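Local coordinates for cysteine protease (Listeria monocytogenes, PDB 5HU4), which anchors surface proteins to the bacterial cell wall as a sortase A transpeptidase, cleaving a C-terminal sorting signal and passing through a thioester intermediate, at residues 61-66 and 119-124; 70-75 and 79-84. All blocks are in the same frame, centred on the assembly; numbering follows the deposited sequence.

Contact 1 lays loop 61-66 on strand 119-124 of the sortase sheet; contact 2 pairs two of the sheet's strands, 70-75 with 79-84, in a beta hairpin nested along the chain inside the loop that contact 1 closes. The two lie about 16 Å apart, centre to centre, yet they meet at V84, where V65 CG1 comes within 3.8 Å of V84 CG2, and strands 119-132 and 78-91 are neighbours in the sheet. Contact 1 is the one near the catalytic centre, the side chain of M63 being about 7 Å from that of C111; contact 2 lies away from it.

Contact 1 of 2, residues 61-66 and 119-124; sequences PIMKVK and KRFVAV
F121 carries this contact, reaching from its strand to the 3-10 segment that runs through residues 61-63. At the root of the side chain, M63 SD lies 3.6 Å from F121 CB. The sulfur also nears F121 CG and CD2, standing obliquely to the ring, 4.5 Å from its centroid, in a Met-aromatic contact. The M63 chain, its CG anti to the carbonyl carbon (chi1 -66°) and bent at chi2 (-82°), brings SD there. Farther out, the backbone of M63 takes over: its CA sits over one face, 4.2 Å from the ring centroid, as a CH-pi contact, and F121 CE2 lies near M63 O. On the I62 side, F121 CD1 lies 4.4 Å from I62 CG1, and F121 CE1 comes to 3.1 Å from I62 O, which approaches obliquely. F121 CZ, at the tip, is 3.8 Å from both I62 O and M63 O. With CB directed at the loop and F121 CG anti to its backbone N (chi1 -178°), the ring extends over M63. Beyond it, V65 CG1 rests on A123 CB at 4.3 Å. I62 also touches L108 and T110 of strand 105-111, which ends at C111: loop-on-sheet packing beside the active site of the sortase beta-barrel fold.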
ATOM      1  N   PRO A  61      -2.507  -2.849  10.364  1.00 23.49           N
ATOM      2  CA  PRO A  61      -1.325  -3.652  10.706  1.00 21.97           C
ATOM      3  C   PRO A  61       0.014  -3.145  10.157  1.00 23.90           C
ATOM      4  O   PRO A  61       1.050  -3.634  10.606  1.00 22.31           O
ATOM      5  CB  PRO A  61      -1.648  -5.021  10.095  1.00 20.53           C
ATOM      6  CG  PRO A  61      -3.127  -5.054   9.996  1.00 20.33           C
ATOM      7  CD  PRO A  61      -3.515  -3.656   9.652  1.00 19.76           C
ATOM      8  N   ILE A  62       0.014  -2.200   9.220  1.00 20.92           N
ATOM      9  CA  ILE A  62       1.279  -1.744   8.645  1.00 20.28           C
ATOM     10  C   ILE A  62       2.014  -0.812   9.607  1.00 22.14           C
ATOM     11  O   ILE A  62       3.127  -0.368   9.324  1.00 20.93           O
ATOM     12  CB  ILE A  62       1.086  -1.032   7.286  1.00 20.46           C
ATOM     13  CG1 ILE A  62       0.607   0.406   7.483  1.00 23.76           C
ATOM     14  CG2 ILE A  62       0.140  -1.824   6.395  1.00 19.88           C
ATOM     15  CD1 ILE A  62       0.763   1.267   6.249  1.00 23.27           C
ATOM     16  N   MET A  63       1.388  -0.523  10.744  1.00 23.14           N
ATOM     17  CA  MET A  63       2.055   0.183  11.830  1.00 24.47           C
ATOM     18  C   MET A  63       3.218  -0.651  12.356  1.00 23.81           C
ATOM     19  O   MET A  63       4.216  -0.113  12.840  1.00 25.89           O
ATOM     20  CB  MET A  63       1.074   0.486  12.966  1.00 22.90           C
ATOM     21  CG  MET A  63      -0.032   1.462  12.609  1.00 26.55           C
ATOM     22  SD  MET A  63       0.489   3.187  12.723  1.00 36.33           S
ATOM     23  CE  MET A  63       1.189   3.226  14.371  1.00 22.49           C
ATOM     24  N   LYS A  64       3.078  -1.970  12.254  1.00 22.08           N
ATOM     25  CA  LYS A  64       4.063  -2.900  12.789  1.00 22.50           C
ATOM     26  C   LYS A  64       4.977  -3.464  11.705  1.00 26.00           C
ATOM     27  O   LYS A  64       5.665  -4.461  11.925  1.00 26.86           O
ATOM     28  CB  LYS A  64       3.361  -4.044  13.523  1.00 22.70           C
ATOM     29  N   VAL A  65       4.980  -2.832  10.536  1.00 23.23           N
ATOM     30  CA  VAL A  65       5.867  -3.258   9.461  1.00 26.51           C
ATOM     31  C   VAL A  65       7.273  -2.731   9.721  1.00 27.59           C
ATOM     32  O   VAL A  65       7.450  -1.615  10.215  1.00 28.30           O
ATOM     33  CB  VAL A  65       5.351  -2.790   8.074  1.00 24.58           C
ATOM     34  CG1 VAL A  65       6.419  -2.015   7.304  1.00 23.24           C
ATOM     35  CG2 VAL A  65       4.872  -3.980   7.267  1.00 23.92           C
ATOM     36  N   LYS A  66       8.271  -3.551   9.411  1.00 26.49           N
ATOM     37  CA  LYS A  66       9.660  -3.165   9.602  1.00 29.36           C
ATOM     38  C   LYS A  66      10.450  -3.312   8.309  1.00 29.35           C
ATOM     39  O   LYS A  66       9.982  -3.920   7.347  1.00 28.26           O
ATOM     40  CB  LYS A  66      10.302  -4.001  10.709  1.00 29.95           C
ATOM     41  N   LYS A 119      -1.613  13.170  12.350  1.00 30.44           N
ATOM     42  CA  LYS A 119      -0.362  12.466  12.108  1.00 30.28           C
ATOM     43  C   LYS A 119      -0.573  11.207  11.273  1.00 30.03           C
ATOM     44  O   LYS A 119      -1.575  10.507  11.421  1.00 29.82           O
ATOM     45  CB  LYS A 119       0.315  12.117  13.437  1.00 31.36           C
ATOM     46  CG  LYS A 119       0.835  13.326  14.209  1.00 37.61           C
ATOM     47  CD  LYS A 119       1.222  14.465  13.268  1.00 45.74           C
ATOM     48  CE  LYS A 119       1.806  15.650  14.023  1.00 43.52           C
ATOM     49  NZ  LYS A 119       3.083  15.313  14.715  1.00 47.11           N
ATOM     50  N   ARG A 120       0.381  10.931  10.390  1.00 27.63           N
ATOM     51  CA  ARG A 120       0.302   9.778   9.503  1.00 24.60           C
ATOM     52  C   ARG A 120       1.515   8.875   9.668  1.00 27.78           C
ATOM     53  O   ARG A 120       2.634   9.357   9.849  1.00 27.13           O
ATOM     54  CB  ARG A 120       0.195  10.229   8.045  1.00 27.39           C
ATOM     55  CG  ARG A 120      -1.003  11.107   7.736  1.00 28.00           C
ATOM     56  CD  ARG A 120      -2.293  10.307   7.741  1.00 27.79           C
ATOM     57  NE  ARG A 120      -3.461  11.167   7.584  1.00 26.79           N
ATOM     58  CZ  ARG A 120      -4.070  11.791   8.587  1.00 29.66           C
ATOM     59  NH1 ARG A 120      -3.625  11.648   9.829  1.00 30.62           N
ATOM     60  NH2 ARG A 120      -5.128  12.554   8.351  1.00 33.54           N
ATOM     61  N   PHE A 121       1.294   7.566   9.608  1.00 27.31           N
ATOM     62  CA  PHE A 121       2.404   6.623   9.551  1.00 23.68           C
ATOM     63  C   PHE A 121       2.696   6.296   8.093  1.00 24.66           C
ATOM     64  O   PHE A 121       1.781   6.008   7.319  1.00 22.74           O
ATOM     65  CB  PHE A 121       2.096   5.347  10.336  1.00 22.39           C
ATOM     66  CG  PHE A 121       3.226   4.352  10.342  1.00 22.98           C
ATOM     67  CD1 PHE A 121       3.309   3.366   9.371  1.00 25.37           C
ATOM     68  CD2 PHE A 121       4.209   4.406  11.319  1.00 25.60           C
ATOM     69  CE1 PHE A 121       4.350   2.454   9.374  1.00 23.34           C
ATOM     70  CE2 PHE A 121       5.250   3.494  11.325  1.00 25.68           C
ATOM     71  CZ  PHE A 121       5.319   2.518  10.353  1.00 22.70           C
ATOM     72  N   VAL A 122       3.971   6.346   7.721  1.00 23.98           N
ATOM     73  CA  VAL A 122       4.365   6.115   6.337  1.00 23.10           C
ATOM     74  C   VAL A 122       5.383   4.986   6.221  1.00 24.11           C
ATOM     75  O   VAL A 122       6.356   4.933   6.974  1.00 22.90           O
ATOM     76  CB  VAL A 122       4.956   7.389   5.704  1.00 22.60           C
ATOM     77  CG1 VAL A 122       5.256   7.161   4.232  1.00 24.74           C
ATOM     78  CG2 VAL A 122       3.999   8.556   5.872  1.00 22.61           C
ATOM     79  N   ALA A 123       5.145   4.084   5.275  1.00 21.69           N
ATOM     80  CA  ALA A 123       6.086   3.013   4.977  1.00 21.37           C
ATOM     81  C   ALA A 123       6.481   3.060   3.504  1.00 23.03           C
ATOM     82  O   ALA A 123       5.630   2.946   2.619  1.00 21.03           O
ATOM     83  CB  ALA A 123       5.487   1.661   5.327  1.00 19.04           C
ATOM     84  N   VAL A 124       7.774   3.233   3.248  1.00 22.42           N
ATOM     85  CA  VAL A 124       8.285   3.301   1.883  1.00 20.28           C
ATOM     86  C   VAL A 124       9.068   2.039   1.533  1.00 24.59           C
ATOM     87  O   VAL A 124       9.899   1.574   2.316  1.00 26.10           O
ATOM     88  CB  VAL A 124       9.188   4.538   1.681  1.00 24.01           C
ATOM     89  CG1 VAL A 124       9.921   4.466   0.346  1.00 23.62           C
ATOM     90  CG2 VAL A 124       8.368   5.816   1.781  1.00 24.58           C
TER

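Contact 2 of 2, residues 70-75 and 79-84; sequences KIYLTD and LYEYTV
Y80 and L73 face each other as a hydrogen-bonded pair in an antiparallel beta hairpin of the sortase beta-barrel, made by strands 70-74 and 78-91; strand 70-74 also bonds to strand 3-9. K70, Y72, T74, L79, E81 and T83 lie on one face, I71, L73, Y80 and Y82 on the other. The bond from Y80 N to L73 O is 2.7 Å long and arrives nearly along the C=O axis; its return, L73 N to Y80 O, lies in the carbonyl plane. I71 and Y82 form the next hydrogen-bonded pair, with Y82 N to I71 O at 2.8 Å and nearly straight (174°).

The Y80 ring turns its edge to L73 O, 3.3 Å from Y80 CD1, and to T74 CA. The ring of Y82 presents its edge to I71 O, while L73 CD2 comes obliquely to 4.0 Å from Y82 CE1. The aliphatic arm of I71 runs the other way, and I71 CD1 reaches V84 CG2 at 3.7 Å, the two side chains crossing at about a right angle. I71 also touches I106 and L108 of strand 105-111, and Y82 OH is bonded to the backbone N of G41.

On the opposite face, the phenol of Y72 lies alongside E81, pointing the same way, and its ring stacks with that of Y141. K70 CE passes 3.4 Å from E81 OE2, while K70 NZ stays beyond salt-bridge distance of it and makes a weak bond to T83 OG1; E128 is a further, long and weak, ion-pair partner of NZ.

Near the turn, D75 OD1 accepts from the backbone N atoms of E77 and N78. The D75 carboxylate plane stands 74° from the Y80 ring, and D75 OD2 takes the hydroxyl of Y80 from above that carboxylate plane, 3.1 Å from Y80 OH.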
ATOM      1  N   LYS A  70       8.703  -7.469   2.829  1.00 19.89           N
ATOM      2  CA  LYS A  70       8.299  -7.416   1.432  1.00 22.37           C
ATOM      3  C   LYS A  70       6.883  -6.871   1.287  1.00 24.88           C
ATOM      4  O   LYS A  70       6.000  -7.187   2.087  1.00 23.00           O
ATOM      5  CB  LYS A  70       8.387  -8.804   0.792  1.00 22.02           C
ATOM      6  CG  LYS A  70       9.732  -9.495   0.959  1.00 23.54           C
ATOM      7  CD  LYS A  70      10.873  -8.653   0.412  1.00 26.93           C
ATOM      8  CE  LYS A  70      12.113  -9.504   0.185  1.00 30.32           C
ATOM      9  NZ  LYS A  70      13.361  -8.785   0.565  1.00 35.85           N
ATOM     10  N   ILE A  71       6.678  -6.043   0.268  1.00 22.99           N
ATOM     11  CA  ILE A  71       5.343  -5.597  -0.103  1.00 20.26           C
ATOM     12  C   ILE A  71       5.041  -6.078  -1.515  1.00 21.36           C
ATOM     13  O   ILE A  71       5.814  -5.826  -2.441  1.00 21.97           O
ATOM     14  CB  ILE A  71       5.199  -4.068  -0.036  1.00 21.27           C
ATOM     15  CG1 ILE A  71       5.571  -3.552   1.354  1.00 21.19           C
ATOM     16  CG2 ILE A  71       3.779  -3.652  -0.393  1.00 20.56           C
ATOM     17  CD1 ILE A  71       5.613  -2.042   1.449  1.00 17.17           C
ATOM     18  N   TYR A  72       3.926  -6.778  -1.676  1.00 20.76           N
ATOM     19  CA  TYR A  72       3.565  -7.319  -2.979  1.00 20.85           C
ATOM     20  C   TYR A  72       2.394  -6.565  -3.589  1.00 21.29           C
ATOM     21  O   TYR A  72       1.376  -6.337  -2.938  1.00 20.29           O
ATOM     22  CB  TYR A  72       3.246  -8.809  -2.864  1.00 20.50           C
ATOM     23  CG  TYR A  72       4.431  -9.621  -2.401  1.00 24.22           C
ATOM     24  CD1 TYR A  72       5.381 -10.073  -3.306  1.00 25.18           C
ATOM     25  CD2 TYR A  72       4.609  -9.926  -1.058  1.00 21.97           C
ATOM     26  CE1 TYR A  72       6.470 -10.811  -2.888  1.00 25.95           C
ATOM     27  CE2 TYR A  72       5.693 -10.664  -0.631  1.00 23.33           C
ATOM     28  CZ  TYR A  72       6.623 -11.101  -1.551  1.00 23.46           C
ATOM     29  OH  TYR A  72       7.706 -11.839  -1.132  1.00 26.42           O
ATOM     30  N   LEU A  73       2.561  -6.178  -4.847  1.00 21.97           N
ATOM     31  CA  LEU A  73       1.566  -5.398  -5.564  1.00 21.93           C
ATOM     32  C   LEU A  73       1.332  -6.015  -6.935  1.00 24.26           C
ATOM     33  O   LEU A  73       2.278  -6.452  -7.591  1.00 24.96           O
ATOM     34  CB  LEU A  73       2.028  -3.946  -5.695  1.00 23.17           C
ATOM     35  CG  LEU A  73       1.105  -2.932  -6.369  1.00 25.80           C
ATOM     36  CD1 LEU A  73      -0.152  -2.708  -5.542  1.00 21.89           C
ATOM     37  CD2 LEU A  73       1.846  -1.624  -6.598  1.00 22.12           C
ATOM     38  N   THR A  74       0.077  -6.062  -7.372  1.00 23.95           N
ATOM     39  CA  THR A  74      -0.229  -6.641  -8.674  1.00 22.34           C
ATOM     40  C   THR A  74      -1.400  -5.954  -9.371  1.00 21.12           C
ATOM     41  O   THR A  74      -2.322  -5.450  -8.727  1.00 21.92           O
ATOM     42  CB  THR A  74      -0.534  -8.152  -8.561  1.00 23.55           C
ATOM     43  OG1 THR A  74      -0.626  -8.725  -9.872  1.00 23.18           O
ATOM     44  CG2 THR A  74      -1.838  -8.392  -7.809  1.00 21.83           C
ATOM     45  N   ASP A  75      -1.336  -5.925 -10.699  1.00 19.85           N
ATOM     46  CA  ASP A  75      -2.432  -5.440 -11.525  1.00 21.27           C
ATOM     47  C   ASP A  75      -3.068  -6.628 -12.236  1.00 22.88           C
ATOM     48  O   ASP A  75      -3.787  -6.466 -13.225  1.00 23.88           O
ATOM     49  CB  ASP A  75      -1.940  -4.399 -12.535  1.00 20.69           C
ATOM     50  CG  ASP A  75      -0.686  -4.845 -13.274  1.00 24.29           C
ATOM     51  OD1 ASP A  75      -0.343  -6.045 -13.215  1.00 20.13           O
ATOM     52  OD2 ASP A  75      -0.045  -3.990 -13.921  1.00 22.27           O
ATOM     53  N   LEU A  79       3.584  -9.100 -11.162  1.00 25.43           N
ATOM     54  CA  LEU A  79       3.800  -9.082  -9.723  1.00 22.09           C
ATOM     55  C   LEU A  79       4.950  -8.142  -9.389  1.00 23.84           C
ATOM     56  O   LEU A  79       6.090  -8.374  -9.793  1.00 22.98           O
ATOM     57  CB  LEU A  79       4.090 -10.490  -9.200  1.00 26.63           C
ATOM     58  CG  LEU A  79       4.559 -10.601  -7.750  1.00 24.86           C
ATOM     59  CD1 LEU A  79       3.510 -10.042  -6.802  1.00 23.82           C
ATOM     60  CD2 LEU A  79       4.880 -12.046  -7.401  1.00 27.14           C
ATOM     61  N   TYR A  80       4.645  -7.075  -8.657  1.00 23.32           N
ATOM     62  CA  TYR A  80       5.653  -6.085  -8.297  1.00 21.45           C
ATOM     63  C   TYR A  80       6.083  -6.254  -6.844  1.00 24.74           C
ATOM     64  O   TYR A  80       5.280  -6.081  -5.927  1.00 25.67           O
ATOM     65  CB  TYR A  80       5.123  -4.670  -8.531  1.00 22.17           C
ATOM     66  CG  TYR A  80       4.569  -4.451  -9.921  1.00 22.68           C
ATOM     67  CD1 TYR A  80       3.221  -4.654 -10.192  1.00 23.01           C
ATOM     68  CD2 TYR A  80       5.394  -4.052 -10.963  1.00 24.89           C
ATOM     69  CE1 TYR A  80       2.711  -4.457 -11.462  1.00 25.37           C
ATOM     70  CE2 TYR A  80       4.893  -3.853 -12.237  1.00 25.79           C
ATOM     71  CZ  TYR A  80       3.551  -4.056 -12.480  1.00 24.42           C
ATOM     72  OH  TYR A  80       3.046  -3.861 -13.745  1.00 30.47           O
ATOM     73  N   GLU A  81       7.354  -6.592  -6.643  1.00 25.39           N
ATOM     74  CA  GLU A  81       7.871  -6.830  -5.302  1.00 25.97           C
ATOM     75  C   GLU A  81       8.692  -5.653  -4.790  1.00 24.42           C
ATOM     76  O   GLU A  81       9.714  -5.289  -5.374  1.00 27.31           O
ATOM     77  CB  GLU A  81       8.715  -8.106  -5.274  1.00 27.99           C
ATOM     78  CG  GLU A  81       9.415  -8.359  -3.948  1.00 33.04           C
ATOM     79  CD  GLU A  81      10.029  -9.744  -3.866  1.00 39.99           C
ATOM     80  OE1 GLU A  81       9.803 -10.553  -4.792  1.00 43.94           O
ATOM     81  OE2 GLU A  81      10.738 -10.025  -2.877  1.00 39.05           O
ATOM     82  N   TYR A  82       8.232  -5.061  -3.692  1.00 22.56           N
ATOM     83  CA  TYR A  82       8.955  -3.978  -3.040  1.00 22.16           C
ATOM     84  C   TYR A  82       9.555  -4.457  -1.722  1.00 24.98           C
ATOM     85  O   TYR A  82       9.112  -5.458  -1.156  1.00 23.63           O
ATOM     86  CB  TYR A  82       8.036  -2.780  -2.789  1.00 22.36           C
ATOM     87  CG  TYR A  82       7.436  -2.163  -4.035  1.00 23.15           C
ATOM     88  CD1 TYR A  82       6.312  -2.714  -4.636  1.00 21.31           C
ATOM     89  CD2 TYR A  82       7.984  -1.018  -4.598  1.00 22.98           C
ATOM     90  CE1 TYR A  82       5.757  -2.147  -5.769  1.00 21.67           C
ATOM     91  CE2 TYR A  82       7.436  -0.444  -5.730  1.00 22.02           C
ATOM     92  CZ  TYR A  82       6.322  -1.013  -6.311  1.00 21.55           C
ATOM     93  OH  TYR A  82       5.774  -0.446  -7.437  1.00 21.34           O
ATOM     94  N   THR A  83      10.560  -3.738  -1.236  1.00 23.45           N
ATOM     95  CA  THR A  83      11.157  -4.035   0.060  1.00 21.22           C
ATOM     96  C   THR A  83      11.186  -2.779   0.921  1.00 23.28           C
ATOM     97  O   THR A  83      11.782  -1.773   0.538  1.00 23.28           O
ATOM     98  CB  THR A  83      12.584  -4.594  -0.080  1.00 21.94           C
ATOM     99  OG1 THR A  83      12.538  -5.869  -0.733  1.00 26.17           O
ATOM    100  CG2 THR A  83      13.229  -4.756   1.288  1.00 20.95           C
ATOM    101  N   VAL A  84      10.533  -2.846   2.079  1.00 25.68           N
ATOM    102  CA  VAL A  84      10.459  -1.716   3.001  1.00 25.39           C
ATOM    103  C   VAL A  84      11.847  -1.205   3.372  1.00 25.67           C
ATOM    104  O   VAL A  84      12.686  -1.962   3.857  1.00 26.03           O
ATOM    105  CB  VAL A  84       9.701  -2.093   4.290  1.00 25.59           C
ATOM    106  CG1 VAL A  84       9.735  -0.943   5.285  1.00 26.24           C
ATOM    107  CG2 VAL A  84       8.268  -2.490   3.968  1.00 23.77           C
TER